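PDB 4JLE: phist from Plasmodium falciparum, which probably serves as a protein interaction module that binds the virulence factor PfEMP1 and moves with it to knobs on the surface of the infected red cell. Local coordinates for residues 149-152 / 153-157; 67-70 / 71-75; 118-121 / 122-126; 129-132 / 133-137. One frame throughout, in Å; residues are numbered along the deposited sequence.

Overall arrangement
Along the chain the contacts come in the order 2, 3, 4, 1. Interaction 2 closes the C-terminal end of helix 37-72, before helix 77-110 begins. The other three are turns of helix 117-163: interactions 3 and 4 adjoin in sequence, with centres about 17 Å apart, and interaction 1 lies about 30 Å beyond interaction 4, centre to centre. Interactions 2 and 3 are the most distant pair, with centres about 52 Å apart on opposite sides of the chain's centre. All four touch the second subunit, and helix 117-163 meets residues of that subunit's helices 37-72 and 77-110. This is consistent with a three-helix bundle completed between two chains.

Interaction 1 of 4, residues 149-152 / 153-157; sequences EFRE and HGEML
E152 and E155 meet along one turn of a continuous alpha-helix, part of helix 117-163, which packs on the second subunit. Their carboxylates come together through OE1 of E152 and OE1 of E155, 3.4 Å apart. Both atoms are acceptors and probably carry like charge, a closeness that may raise the proton affinity of one carboxylate or be eased by solvent ions. The two carboxylate planes are turned 80° against each other. E152 reaches this position by bending at chi2 (-53°), whereas the chain of E155 runs extended beyond CG. The aliphatic part of E155 leans on the preceding turn, its CG 3.3 Å from R151 O. R151 lies alongside E155 and points the same way, but what approaches is aliphatic: R151 CG is 4.0 Å from E155 OE2. R151 NE stays 5.8 Å from E155 OE2, too far for a salt bridge. Beneath these side chains runs the regular i to i+4 ladder, in which G154 N donates to F150 O at 2.9 Å and M156 N to E152 O at 3.0 Å. Farther out, the ring of F150 packs edge-to-face with Y79 of the second subunit, which also stacks with the imidazole of H153. The H153 ring departs from the backbone with CG opposite N (chi1 -176°), while H153 CB rests 3.4 Å from E149 O.

Interaction 2 of 4, residues 67-70 / 71-75; sequences QSIV and ETYKI
S68 O is gripped twice by T72: the hydroxyl OG1 donates to it at 2.8 Å and the backbone N of T72 at 3.1 Å. The two donors arrive from opposite faces of the carbonyl plane. With chi1 at -63° the T72 hydroxyl lies beside its own backbone N, which lets it turn back to the previous turn. One residue earlier, E71 and Q67 are linked by side chains. Q67 NE2 gives a nearly straight bond (169°) to E71 OE2 at 3.2 Å, leaving in its own amide plane and meeting the oxygen on the anti side. The other end of that amide, Q67 OE1, accepts from K80, so both ends of the group have partners. The helix ends here in a Schellman motif: K74 takes a left-handed backbone conformation, and I75 N reaches back to V70 O at 2.8 Å. The accompanying bond from K74 N to E71 O is weak. V70 CG1 and I75 CB, 4.2 Å apart, form the motif's apolar contact, and I69 CG2 packs on Y73 CD2 at 3.7 Å. The turn joins helix 37-72 to helix 77-110 and faces the second subunit, whose R161 bonds to Y73 O and K74 O and whose F150, R151 and G154 pack on V70, I69 and I75 respectively.

Interaction 3 of 4, residues 118-121 / 122-126; sequences KKFK and EVLEY
K121 and E125 point across one another, one turn apart, so that the lysine NZ comes 3.4 Å from E125 OE2 in a weak salt bridge. K121 makes the approach by bending at chi3 and chi4, whereas the glutamate is extended beyond CG. The stem of E125 lies against the backbone, its CG 3.3 Å from K121 O. K118 and E122 repeat the spacing with a different outcome. Here the methylene chain of the lysine flanks the carboxylate, K118 CE lying 3.4 Å from E122 OE2. Its ammonium turns elsewhere at chi4 (80°), and K118 NZ remains 4.7 Å from E122 OE2, so any attraction between the charges is probably long-range, with no salt bridge formed. F120 and L124 are also set at a slant, the ring carbon F120 CE2 touching the methyl L124 CD2 at 4.0 Å. V123 contributes a methyl to the turn before it, CG2 standing 3.3 Å from K119 O. All this rides on regular i to i+4 backbone bonds, such as L124 N to F120 O at 3.0 Å. The apolar residues meet the second subunit: F120 packs edge-to-face with its F44, V123 on its L110 and L124 on its I28. Charged pairs beside a buried apolar strip are what is expected of an amphipathic helix in a helical bundle, here the first turns of helix 117-163.

Interaction 4 of 4, residues 129-132 / 133-137; sequences REWI and EFRKS
An i, i+3 aromatic pair marks this turn of helix 117-163, where W131 and F134 stand side by side and point the same way. The six-membered ring of W131 turns its edge to the face of F134 in an offset edge-to-face stack, with planes at 88° and centroids 5.3 Å apart. The closest atoms are W131 CZ3 and F134 CD2, at 3.6 Å. The next side chain along, R135, folds back over the same turn. Its guanidinium presents one face to a carbonyl, R135 CZ lying 3.6 Å from W131 O. That oxygen is already the acceptor for R135 N, at 3.0 Å, in the regular helix ladder. R135 bends at chi3 (-62°), which curls its head back along the helix and puts R135 NH2 3.6 Å from I132 CG1. In the bundle made with the second subunit, this side of the helix meets that subunit's helices 37-72 and 77-110: R135 NH1 forms a salt bridge with E51 of the second subunit, and F134 packs on its Q98. On the exposed side the extended chain of K136 runs beside I132, pointing the same way, and its ammonium NZ lies 3.6 Å from the methyl I132 CG2. E130 and E133 also lie alongside each other, and E130 OE2 comes within 3.6 Å of E133 OE2, a pairing of like charges whose carboxylate planes are 84° apart.

Interaction 1 of 4, residues 149-152 / 153-157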
loop_
_atom_site.group_PDB
_atom_site.type_symbol
_atom_site.label_atom_id
_atom_site.label_comp_id
_atom_site.label_asym_id
_atom_site.label_seq_id
_atom_site.Cartn_x
_atom_site.Cartn_y
_atom_site.Cartn_z
ATOM N N GLU B 149 -0.555 -14.552 -20.019
ATOM C CA GLU B 149 -0.377 -15.629 -19.053
ATOM C C GLU B 149 -1.437 -16.760 -19.266
ATOM O O GLU B 149 -1.090 -17.946 -19.270
ATOM C CB GLU B 149 -0.441 -15.046 -17.618
ATOM C CG GLU B 149 -0.201 -16.077 -16.527
ATOM C CD GLU B 149 -0.511 -15.695 -15.096
ATOM O OE1 GLU B 149 -1.611 -15.156 -14.834
ATOM O OE2 GLU B 149 0.289 -16.079 -14.215
ATOM N N PHE B 150 -2.701 -16.384 -19.465
ATOM C CA PHE B 150 -3.781 -17.346 -19.678
ATOM C C PHE B 150 -3.729 -17.976 -21.060
ATOM O O PHE B 150 -3.919 -19.195 -21.174
ATOM C CB PHE B 150 -5.134 -16.680 -19.431
ATOM C CG PHE B 150 -5.501 -16.657 -17.956
ATOM C CD1 PHE B 150 -4.837 -15.812 -17.064
ATOM C CD2 PHE B 150 -6.506 -17.481 -17.463
ATOM C CE1 PHE B 150 -5.171 -15.795 -15.711
ATOM C CE2 PHE B 150 -6.849 -17.458 -16.107
ATOM C CZ PHE B 150 -6.178 -16.621 -15.236
ATOM N N ARG B 151 -3.445 -17.171 -22.108
ATOM C CA ARG B 151 -3.358 -17.650 -23.500
ATOM C C ARG B 151 -2.224 -18.667 -23.614
ATOM O O ARG B 151 -2.420 -19.723 -24.211
ATOM C CB ARG B 151 -3.172 -16.458 -24.459
ATOM C CG ARG B 151 -3.514 -16.698 -25.919
ATOM C CD ARG B 151 -4.264 -15.553 -26.594
ATOM N NE ARG B 151 -3.765 -14.208 -26.279
ATOM C CZ ARG B 151 -4.557 -13.155 -26.085
ATOM N NH1 ARG B 151 -5.876 -13.290 -26.140
ATOM N NH2 ARG B 151 -4.035 -11.968 -25.805
ATOM N N GLU B 152 -1.093 -18.395 -22.956
ATOM C CA GLU B 152 0.094 -19.260 -22.944
ATOM C C GLU B 152 -0.197 -20.572 -22.231
ATOM O O GLU B 152 0.103 -21.632 -22.772
ATOM C CB GLU B 152 1.315 -18.547 -22.299
ATOM C CG GLU B 152 2.066 -17.558 -23.192
ATOM C CD GLU B 152 2.561 -18.015 -24.560
ATOM O OE1 GLU B 152 2.930 -19.203 -24.708
ATOM O OE2 GLU B 152 2.552 -17.181 -25.494
ATOM N N HIS B 153 -0.813 -20.503 -21.037
ATOM C CA HIS B 153 -1.176 -21.682 -20.255
ATOM C C HIS B 153 -2.199 -22.532 -21.013
ATOM O O HIS B 153 -2.122 -23.760 -20.980
ATOM C CB HIS B 153 -1.712 -21.263 -18.876
ATOM C CG HIS B 153 -2.009 -22.423 -17.984
ATOM N ND1 HIS B 153 -1.011 -23.048 -17.264
ATOM C CD2 HIS B 153 -3.183 -23.059 -17.741
ATOM C CE1 HIS B 153 -1.604 -24.030 -16.599
ATOM N NE2 HIS B 153 -2.910 -24.075 -16.852
ATOM N N GLY B 154 -3.103 -21.875 -21.727
ATOM C CA GLY B 154 -4.115 -22.534 -22.543
ATOM C C GLY B 154 -3.503 -23.245 -23.731
ATOM O O GLY B 154 -3.961 -24.330 -24.117
ATOM N N GLU B 155 -2.449 -22.641 -24.323
ATOM C CA GLU B 155 -1.712 -23.260 -25.449
ATOM C C GLU B 155 -0.957 -24.530 -24.940
ATOM O O GLU B 155 -1.044 -25.571 -25.589
ATOM C CB GLU B 155 -0.777 -22.250 -26.134
ATOM C CG GLU B 155 -1.528 -21.231 -26.992
ATOM C CD GLU B 155 -0.841 -19.906 -27.335
ATOM O OE1 GLU B 155 0.236 -19.596 -26.770
ATOM O OE2 GLU B 155 -1.398 -19.161 -28.173
ATOM N N MET B 156 -0.315 -24.449 -23.742
ATOM C CA MET B 156 0.407 -25.518 -23.032
ATOM C C MET B 156 -0.534 -26.697 -22.742
ATOM O O MET B 156 -0.121 -27.847 -22.889
ATOM C CB MET B 156 1.031 -24.964 -21.723
ATOM C CG MET B 156 1.833 -25.978 -20.898
ATOM S SD MET B 156 0.814 -27.005 -19.770
ATOM C CE MET B 156 0.885 -26.040 -18.276
ATOM N N LEU B 157 -1.788 -26.417 -22.314
ATOM C CA LEU B 157 -2.787 -27.459 -22.037
ATOM C C LEU B 157 -3.192 -28.167 -23.317
ATOM O O LEU B 157 -3.235 -29.393 -23.333
ATOM C CB LEU B 157 -4.043 -26.909 -21.330
ATOM C CG LEU B 157 -3.890 -26.362 -19.902
ATOM C CD1 LEU B 157 -5.208 -25.808 -19.404
ATOM C CD2 LEU B 157 -3.345 -27.411 -18.934
#

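Interaction 2 of 4, residues 67-70 / 71-75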
loop_
_atom_site.group_PDB
_atom_site.type_symbol
_atom_site.label_atom_id
_atom_site.label_comp_id
_atom_site.label_asym_id
_atom_site.label_seq_id
_atom_site.Cartn_x
_atom_site.Cartn_y
_atom_site.Cartn_z
ATOM N N GLN B 67 10.875 -19.194 8.030
ATOM C CA GLN B 67 11.780 -20.084 7.312
ATOM C C GLN B 67 12.159 -21.269 8.187
ATOM O O GLN B 67 12.240 -22.379 7.671
ATOM C CB GLN B 67 13.025 -19.328 6.816
ATOM C CG GLN B 67 13.946 -20.137 5.886
ATOM C CD GLN B 67 13.254 -20.736 4.686
ATOM O OE1 GLN B 67 12.375 -20.131 4.074
ATOM N NE2 GLN B 67 13.657 -21.937 4.311
ATOM N N SER B 68 12.293 -21.054 9.513
ATOM C CA SER B 68 12.608 -22.097 10.507
ATOM C C SER B 68 11.518 -23.181 10.566
ATOM O O SER B 68 11.840 -24.354 10.731
ATOM C CB SER B 68 12.814 -21.478 11.893
ATOM O OG SER B 68 11.603 -21.053 12.509
ATOM N N ILE B 69 10.239 -22.779 10.420
ATOM C CA ILE B 69 9.077 -23.671 10.429
ATOM C C ILE B 69 9.005 -24.385 9.073
ATOM O O ILE B 69 8.666 -25.573 9.012
ATOM C CB ILE B 69 7.759 -22.873 10.755
ATOM C CG1 ILE B 69 7.885 -22.066 12.093
ATOM C CG2 ILE B 69 6.503 -23.806 10.743
ATOM C CD1 ILE B 69 6.787 -21.032 12.369
ATOM N N VAL B 70 9.343 -23.651 7.984
ATOM C CA VAL B 70 9.342 -24.170 6.613
ATOM C C VAL B 70 10.294 -25.378 6.517
ATOM O O VAL B 70 9.898 -26.430 6.000
ATOM C CB VAL B 70 9.693 -23.074 5.580
ATOM C CG1 VAL B 70 10.061 -23.679 4.225
ATOM C CG2 VAL B 70 8.545 -22.086 5.425
ATOM N N GLU B 71 11.513 -25.225 7.072
ATOM C CA GLU B 71 12.563 -26.241 7.108
ATOM C C GLU B 71 12.208 -27.387 8.056
ATOM O O GLU B 71 12.476 -28.536 7.717
ATOM C CB GLU B 71 13.911 -25.607 7.490
ATOM C CG GLU B 71 14.406 -24.663 6.403
ATOM C CD GLU B 71 15.850 -24.199 6.467
ATOM O OE1 GLU B 71 16.723 -24.995 6.885
ATOM O OE2 GLU B 71 16.118 -23.058 6.023
ATOM N N THR B 72 11.579 -27.094 9.212
ATOM C CA THR B 72 11.167 -28.129 10.166
ATOM C C THR B 72 10.156 -29.079 9.517
ATOM O O THR B 72 10.301 -30.292 9.640
ATOM C CB THR B 72 10.610 -27.493 11.449
ATOM O OG1 THR B 72 11.647 -26.746 12.086
ATOM C CG2 THR B 72 10.050 -28.524 12.425
ATOM N N TYR B 73 9.171 -28.540 8.797
ATOM C CA TYR B 73 8.113 -29.348 8.195
ATOM C C TYR B 73 8.316 -29.625 6.708
ATOM O O TYR B 73 7.423 -30.216 6.087
ATOM C CB TYR B 73 6.747 -28.669 8.430
ATOM C CG TYR B 73 6.368 -28.646 9.896
ATOM C CD1 TYR B 73 5.904 -29.795 10.538
ATOM C CD2 TYR B 73 6.564 -27.505 10.667
ATOM C CE1 TYR B 73 5.613 -29.797 11.907
ATOM C CE2 TYR B 73 6.261 -27.490 12.031
ATOM C CZ TYR B 73 5.788 -28.637 12.647
ATOM O OH TYR B 73 5.527 -28.623 13.995
ATOM N N LYS B 74 9.478 -29.224 6.137
ATOM C CA LYS B 74 9.813 -29.419 4.713
ATOM C C LYS B 74 8.636 -28.928 3.842
ATOM O O LYS B 74 8.100 -29.678 3.022
ATOM C CB LYS B 74 10.182 -30.900 4.410
ATOM C CG LYS B 74 11.408 -31.429 5.153
ATOM C CD LYS B 74 11.485 -32.935 5.014
ATOM C CE LYS B 74 12.607 -33.529 5.823
ATOM N NZ LYS B 74 12.473 -35.004 5.943
ATOM N N ILE B 75 8.205 -27.679 4.087
ATOM C CA ILE B 75 7.089 -27.056 3.379
ATOM C C ILE B 75 7.584 -26.635 1.982
ATOM O O ILE B 75 8.626 -25.969 1.898
ATOM C CB ILE B 75 6.488 -25.886 4.215
ATOM C CG1 ILE B 75 5.738 -26.442 5.456
ATOM C CG2 ILE B 75 5.584 -24.972 3.360
ATOM C CD1 ILE B 75 5.472 -25.437 6.559
#

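Interaction 3 of 4, residues 118-121 / 122-126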
loop_
_atom_site.group_PDB
_atom_site.type_symbol
_atom_site.label_atom_id
_atom_site.label_comp_id
_atom_site.label_asym_id
_atom_site.label_seq_id
_atom_site.Cartn_x
_atom_site.Cartn_y
_atom_site.Cartn_z
ATOM N N LYS B 118 -11.208 27.113 -2.516
ATOM C CA LYS B 118 -10.643 27.146 -3.879
ATOM C C LYS B 118 -9.505 26.121 -4.000
ATOM O O LYS B 118 -9.549 25.274 -4.895
ATOM C CB LYS B 118 -10.129 28.571 -4.212
ATOM C CG LYS B 118 -9.844 28.848 -5.689
ATOM C CD LYS B 118 -8.725 29.882 -5.845
ATOM C CE LYS B 118 -8.322 30.163 -7.276
ATOM N NZ LYS B 118 -9.259 31.091 -7.961
ATOM N N LYS B 119 -8.514 26.208 -3.082
ATOM C CA LYS B 119 -7.341 25.346 -2.949
ATOM C C LYS B 119 -7.760 23.875 -2.696
ATOM O O LYS B 119 -7.177 22.960 -3.284
ATOM C CB LYS B 119 -6.472 25.871 -1.791
ATOM C CG LYS B 119 -5.141 25.148 -1.599
ATOM C CD LYS B 119 -4.584 25.371 -0.182
ATOM C CE LYS B 119 -3.600 26.518 -0.060
ATOM N NZ LYS B 119 -2.829 26.445 1.211
ATOM N N PHE B 120 -8.739 23.661 -1.802
ATOM C CA PHE B 120 -9.243 22.335 -1.477
ATOM C C PHE B 120 -9.845 21.683 -2.735
ATOM O O PHE B 120 -9.569 20.516 -3.012
ATOM C CB PHE B 120 -10.282 22.408 -0.340
ATOM C CG PHE B 120 -10.931 21.071 -0.054
ATOM C CD1 PHE B 120 -10.239 20.072 0.621
ATOM C CD2 PHE B 120 -12.210 20.787 -0.515
ATOM C CE1 PHE B 120 -10.826 18.835 0.864
ATOM C CE2 PHE B 120 -12.797 19.543 -0.276
ATOM C CZ PHE B 120 -12.103 18.576 0.419
ATOM N N LYS B 121 -10.657 22.453 -3.483
ATOM C CA LYS B 121 -11.332 22.062 -4.719
ATOM C C LYS B 121 -10.294 21.715 -5.804
ATOM O O LYS B 121 -10.467 20.730 -6.518
ATOM C CB LYS B 121 -12.247 23.199 -5.168
ATOM C CG LYS B 121 -13.332 22.801 -6.146
ATOM C CD LYS B 121 -14.301 23.968 -6.389
ATOM C CE LYS B 121 -14.582 24.228 -7.858
ATOM N NZ LYS B 121 -15.462 23.188 -8.453
ATOM N N GLU B 122 -9.195 22.493 -5.884
ATOM C CA GLU B 122 -8.106 22.244 -6.829
ATOM C C GLU B 122 -7.439 20.896 -6.543
ATOM O O GLU B 122 -7.249 20.109 -7.473
ATOM C CB GLU B 122 -7.056 23.355 -6.767
ATOM C CG GLU B 122 -7.440 24.638 -7.474
ATOM C CD GLU B 122 -6.554 25.839 -7.170
ATOM O OE1 GLU B 122 -5.393 25.660 -6.725
ATOM O OE2 GLU B 122 -7.030 26.973 -7.399
ATOM N N VAL B 123 -7.086 20.639 -5.260
ATOM C CA VAL B 123 -6.448 19.396 -4.815
ATOM C C VAL B 123 -7.365 18.203 -5.142
ATOM O O VAL B 123 -6.915 17.206 -5.710
ATOM C CB VAL B 123 -6.086 19.462 -3.317
ATOM C CG1 VAL B 123 -5.660 18.092 -2.792
ATOM C CG2 VAL B 123 -4.983 20.490 -3.072
ATOM N N LEU B 124 -8.656 18.349 -4.822
ATOM C CA LEU B 124 -9.691 17.352 -5.048
ATOM C C LEU B 124 -9.852 17.021 -6.532
ATOM O O LEU B 124 -9.948 15.853 -6.877
ATOM C CB LEU B 124 -11.006 17.879 -4.460
ATOM C CG LEU B 124 -12.078 16.858 -4.124
ATOM C CD1 LEU B 124 -11.646 15.941 -2.973
ATOM C CD2 LEU B 124 -13.344 17.562 -3.748
ATOM N N GLU B 125 -9.835 18.035 -7.401
ATOM C CA GLU B 125 -9.949 17.855 -8.847
ATOM C C GLU B 125 -8.727 17.108 -9.390
ATOM O O GLU B 125 -8.885 16.277 -10.269
ATOM C CB GLU B 125 -10.149 19.205 -9.557
ATOM C CG GLU B 125 -11.596 19.673 -9.477
ATOM C CD GLU B 125 -11.934 21.109 -9.850
ATOM O OE1 GLU B 125 -11.049 21.995 -9.775
ATOM O OE2 GLU B 125 -13.123 21.356 -10.154
ATOM N N TYR B 126 -7.536 17.357 -8.829
ATOM C CA TYR B 126 -6.295 16.678 -9.204
ATOM C C TYR B 126 -6.347 15.188 -8.799
ATOM O O TYR B 126 -5.985 14.336 -9.602
ATOM C CB TYR B 126 -5.085 17.373 -8.566
ATOM C CG TYR B 126 -3.760 16.688 -8.817
ATOM C CD1 TYR B 126 -3.022 16.953 -9.966
ATOM C CD2 TYR B 126 -3.224 15.801 -7.886
ATOM C CE1 TYR B 126 -1.787 16.340 -10.194
ATOM C CE2 TYR B 126 -1.978 15.200 -8.089
ATOM C CZ TYR B 126 -1.263 15.474 -9.247
ATOM O OH TYR B 126 -0.053 14.866 -9.468
#

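Interaction 4 of 4, residues 129-132 / 133-137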
loop_
_atom_site.group_PDB
_atom_site.type_symbol
_atom_site.label_atom_id
_atom_site.label_comp_id
_atom_site.label_asym_id
_atom_site.label_seq_id
_atom_site.Cartn_x
_atom_site.Cartn_y
_atom_site.Cartn_z
ATOM N N ARG B 129 -8.718 13.320 -11.169
ATOM C CA ARG B 129 -8.091 13.172 -12.493
ATOM C C ARG B 129 -7.019 12.081 -12.470
ATOM O O ARG B 129 -6.990 11.249 -13.371
ATOM C CB ARG B 129 -7.503 14.506 -13.012
ATOM C CG ARG B 129 -8.526 15.314 -13.804
ATOM C CD ARG B 129 -7.970 16.559 -14.490
ATOM N NE ARG B 129 -7.543 17.594 -13.541
ATOM C CZ ARG B 129 -8.342 18.497 -12.974
ATOM N NH1 ARG B 129 -9.644 18.512 -13.250
ATOM N NH2 ARG B 129 -7.848 19.383 -12.122
ATOM N N GLU B 130 -6.187 12.050 -11.420
ATOM C CA GLU B 130 -5.142 11.040 -11.222
ATOM C C GLU B 130 -5.732 9.642 -11.059
ATOM O O GLU B 130 -5.134 8.691 -11.557
ATOM C CB GLU B 130 -4.269 11.371 -10.006
ATOM C CG GLU B 130 -3.353 12.568 -10.209
ATOM C CD GLU B 130 -2.227 12.369 -11.205
ATOM O OE1 GLU B 130 -1.252 11.658 -10.863
ATOM O OE2 GLU B 130 -2.320 12.929 -12.324
ATOM N N TRP B 131 -6.904 9.516 -10.388
ATOM C CA TRP B 131 -7.553 8.226 -10.220
ATOM C C TRP B 131 -8.135 7.690 -11.535
ATOM O O TRP B 131 -8.119 6.480 -11.751
ATOM C CB TRP B 131 -8.637 8.297 -9.170
ATOM C CG TRP B 131 -8.138 8.064 -7.783
ATOM C CD1 TRP B 131 -8.284 8.900 -6.711
ATOM C CD2 TRP B 131 -7.491 6.877 -7.287
ATOM N NE1 TRP B 131 -7.845 8.282 -5.575
ATOM C CE2 TRP B 131 -7.297 7.062 -5.904
ATOM C CE3 TRP B 131 -7.034 5.677 -7.886
ATOM C CZ2 TRP B 131 -6.705 6.071 -5.098
ATOM C CZ3 TRP B 131 -6.457 4.697 -7.093
ATOM C CH2 TRP B 131 -6.294 4.892 -5.721
ATOM N N ILE B 132 -8.629 8.580 -12.406
ATOM C CA ILE B 132 -9.169 8.180 -13.699
ATOM C C ILE B 132 -8.003 7.654 -14.550
ATOM O O ILE B 132 -8.103 6.575 -15.105
ATOM C CB ILE B 132 -9.975 9.329 -14.371
ATOM C CG1 ILE B 132 -11.287 9.596 -13.593
ATOM C CG2 ILE B 132 -10.296 9.001 -15.849
ATOM C CD1 ILE B 132 -12.001 10.949 -13.918
ATOM N N GLU B 133 -6.896 8.367 -14.566
ATOM C CA GLU B 133 -5.658 8.032 -15.260
ATOM C C GLU B 133 -5.064 6.709 -14.736
ATOM O O GLU B 133 -4.639 5.863 -15.536
ATOM C CB GLU B 133 -4.666 9.170 -15.058
ATOM C CG GLU B 133 -3.971 9.650 -16.315
ATOM C CD GLU B 133 -2.837 10.607 -16.003
ATOM O OE1 GLU B 133 -1.663 10.170 -16.060
ATOM O OE2 GLU B 133 -3.121 11.776 -15.653
ATOM N N PHE B 134 -5.077 6.511 -13.397
ATOM C CA PHE B 134 -4.596 5.287 -12.770
ATOM C C PHE B 134 -5.445 4.084 -13.264
ATOM O O PHE B 134 -4.884 3.077 -13.726
ATOM C CB PHE B 134 -4.629 5.399 -11.221
ATOM C CG PHE B 134 -4.365 4.079 -10.516
ATOM C CD1 PHE B 134 -3.061 3.667 -10.234
ATOM C CD2 PHE B 134 -5.423 3.231 -10.158
ATOM C CE1 PHE B 134 -2.819 2.442 -9.605
ATOM C CE2 PHE B 134 -5.179 1.986 -9.564
ATOM C CZ PHE B 134 -3.884 1.595 -9.302
ATOM N N ARG B 135 -6.788 4.220 -13.194
ATOM C CA ARG B 135 -7.726 3.169 -13.581
ATOM C C ARG B 135 -7.597 2.747 -15.064
ATOM O O ARG B 135 -7.607 1.545 -15.355
ATOM C CB ARG B 135 -9.150 3.597 -13.247
ATOM C CG ARG B 135 -9.491 3.354 -11.770
ATOM C CD ARG B 135 -10.990 3.433 -11.491
ATOM N NE ARG B 135 -11.531 4.763 -11.788
ATOM C CZ ARG B 135 -11.561 5.762 -10.912
ATOM N NH1 ARG B 135 -11.136 5.577 -9.667
ATOM N NH2 ARG B 135 -12.032 6.949 -11.268
ATOM N N LYS B 136 -7.433 3.722 -15.988
ATOM C CA LYS B 136 -7.230 3.463 -17.415
ATOM C C LYS B 136 -5.955 2.626 -17.630
ATOM O O LYS B 136 -5.997 1.612 -18.312
ATOM C CB LYS B 136 -7.110 4.780 -18.203
ATOM C CG LYS B 136 -8.412 5.367 -18.711
ATOM C CD LYS B 136 -8.209 6.800 -19.179
ATOM C CE LYS B 136 -9.489 7.594 -19.272
ATOM N NZ LYS B 136 -9.216 9.061 -19.244
ATOM N N SER B 137 -4.830 3.070 -17.047
ATOM C CA SER B 137 -3.530 2.421 -17.108
ATOM C C SER B 137 -3.586 0.953 -16.580
ATOM O O SER B 137 -3.111 0.039 -17.265
ATOM C CB SER B 137 -2.506 3.243 -16.321
ATOM O OG SER B 137 -1.297 2.529 -16.096
#